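Local coordinates for protein purine nucleoside phosphorylase (Schistosoma mansoni, PDB 6AXA) that probably catalyses the phosphorolysis of purine nucleosides such as inosine and guanosine, releasing the free base and ribose 1-phosphate, at residues Val193-Gly198 with Leu214-Val219. Sequence-based numbering, arbitrary orientation.
Sequences VYAFNG and LGCDVV. With D4Y ((3S)-5-fluoro-3-hydroxy-1,3-dihydro-2H-indol-2-one), chain J.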
# COMPACT_ATOMS: atom_id res chain seq x y z
N VAL A 193 -8.40 9.35 -16.60
CA VAL A 193 -8.12 8.30 -15.60
C VAL A 193 -7.76 8.93 -14.25
O VAL A 193 -6.85 9.77 -14.17
CB VAL A 193 -6.98 7.38 -16.09
CG1 VAL A 193 -6.57 6.34 -15.01
CG2 VAL A 193 -7.36 6.68 -17.42
N TYR A 194 -8.43 8.49 -13.18
CA TYR A 194 -8.25 9.01 -11.82
C TYR A 194 -7.32 8.12 -11.01
O TYR A 194 -7.60 6.91 -10.85
CB TYR A 194 -9.61 9.08 -11.14
CG TYR A 194 -9.68 9.63 -9.70
CD1 TYR A 194 -10.11 10.94 -9.45
CD2 TYR A 194 -9.43 8.83 -8.61
CE1 TYR A 194 -10.24 11.45 -8.14
CE2 TYR A 194 -9.56 9.32 -7.28
CZ TYR A 194 -9.97 10.61 -7.05
OH TYR A 194 -10.13 11.12 -5.77
N ALA A 195 -6.25 8.70 -10.48
CA ALA A 195 -5.35 8.01 -9.54
C ALA A 195 -5.80 8.26 -8.11
O ALA A 195 -5.92 9.41 -7.70
CB ALA A 195 -3.91 8.50 -9.68
N PHE A 196 -5.96 7.18 -7.33
CA PHE A 196 -6.35 7.28 -5.92
C PHE A 196 -5.07 7.36 -5.10
O PHE A 196 -4.34 6.37 -4.98
CB PHE A 196 -7.22 6.07 -5.54
CG PHE A 196 -7.71 6.03 -4.10
CD1 PHE A 196 -7.73 7.16 -3.31
CD2 PHE A 196 -8.14 4.80 -3.53
CE1 PHE A 196 -8.21 7.11 -1.98
CE2 PHE A 196 -8.58 4.74 -2.21
CZ PHE A 196 -8.60 5.88 -1.42
N ASN A 197 -4.77 8.56 -4.58
CA ASN A 197 -3.75 8.82 -3.55
C ASN A 197 -4.42 8.68 -2.18
O ASN A 197 -5.28 9.48 -1.82
CB ASN A 197 -3.20 10.24 -3.76
CG ASN A 197 -2.36 10.77 -2.61
OD1 ASN A 197 -1.68 10.04 -1.86
ND2 ASN A 197 -2.37 12.12 -2.50
N GLY A 198 -3.98 7.72 -1.36
CA GLY A 198 -4.61 7.57 -0.05
C GLY A 198 -4.63 8.85 0.79
O GLY A 198 -5.57 9.10 1.57
N LEU A 214 2.86 6.98 -15.59
CA LEU A 214 2.01 5.80 -15.48
C LEU A 214 0.65 5.96 -16.16
O LEU A 214 -0.18 5.05 -16.05
CB LEU A 214 1.80 5.44 -14.02
CG LEU A 214 3.08 5.04 -13.29
CD1 LEU A 214 2.76 4.67 -11.87
CD2 LEU A 214 3.74 3.87 -14.02
N GLY A 215 0.41 7.08 -16.84
CA GLY A 215 -0.82 7.26 -17.57
C GLY A 215 -1.99 7.79 -16.76
O GLY A 215 -3.14 7.68 -17.22
N CYS A 216 -1.73 8.41 -15.61
CA CYS A 216 -2.78 9.02 -14.82
C CYS A 216 -3.06 10.41 -15.36
O CYS A 216 -2.13 11.14 -15.73
CB CYS A 216 -2.38 9.13 -13.34
SG CYS A 216 -1.92 7.54 -12.58
N ASP A 217 -4.34 10.79 -15.41
CA ASP A 217 -4.71 12.13 -15.85
C ASP A 217 -4.99 13.09 -14.70
O ASP A 217 -4.72 14.29 -14.84
CB ASP A 217 -5.93 12.07 -16.77
CG ASP A 217 -5.66 11.24 -18.05
OD1 ASP A 217 -4.65 11.55 -18.73
OD2 ASP A 217 -6.40 10.28 -18.35
N VAL A 218 -5.52 12.60 -13.57
CA VAL A 218 -5.86 13.41 -12.39
C VAL A 218 -5.55 12.57 -11.16
O VAL A 218 -5.42 11.35 -11.24
CB VAL A 218 -7.35 13.87 -12.39
CG1 VAL A 218 -7.72 14.54 -13.71
CG2 VAL A 218 -8.30 12.71 -12.16
N VAL A 219 -5.43 13.23 -9.99
CA VAL A 219 -5.13 12.55 -8.72
C VAL A 219 -5.99 13.12 -7.59
O VAL A 219 -6.16 14.34 -7.47
CB VAL A 219 -3.62 12.63 -8.38
CG1 VAL A 219 -3.11 14.06 -8.38
CG2 VAL A 219 -3.32 11.91 -7.04
C7 D4Y J . -6.17 16.92 -4.63
C4 D4Y J . -5.45 19.35 -5.67
C5 D4Y J . -6.75 19.11 -5.30
C6 D4Y J . -7.14 17.89 -4.79
C3 D4Y J . -4.49 18.36 -5.55
C2 D4Y J . -4.87 17.15 -5.03
C1 D4Y J . -4.83 15.04 -4.26
F D4Y J . -7.68 20.09 -5.43
C D4Y J . -6.30 15.47 -4.30
O D4Y J . -7.11 15.14 -3.19
N D4Y J . -4.13 16.03 -4.83
O1 D4Y J . -4.40 13.92 -3.94
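Val-193 O draws two backbone N-H groups at once, from Asp-217 N at 3.0 Å and from Val-218 N at 3.2 Å, the first lying in the carbonyl plane and the second tilted from it. Val-218 answers with its own O, which takes the N-H of Ala-195 in a nearly straight bond (172°) at 2.9 Å, so that its N and O grip the residues on either side of Tyr-194. Asp-217 then does with its side chain what a strand carbonyl would do: OD2 takes the N-H of Val-193 at 2.8 Å through its anti lone pair. Asp-217 CG sits beside its own backbone N (chi1 -61°), which brings the carboxylate round to the N-H of Val-193, while OD1 is held by Asn-123. Together these bonds start the parallel pairing of strands 189-196 and 218-220, the two strands of a beta-alpha-beta unit whose helix, 205-213, ends in a Schellman motif at Gly-215, within the phosphorylase-superfamily fold. Apolar contacts follow on both faces. On the Tyr-194 side, Val-218 CG2 meets ring atom CD1 obliquely at 3.7 Å, and the phenol OH bonds to Ser-222. On the other, Ala-195 CB touches Cys-216 SG at 3.6 Å, and Val-219 CG2 reaches Asn-197 CB at 3.7 Å. Asn-197, just past the end of strand 189-196, meets the ligand: its ND2 donates to O1 of the bound fluoro-hydroxyindolinone at 3.1 Å and also to Thr-201 O, and Glu-203 supplies a further hydrogen bond to the same molecule.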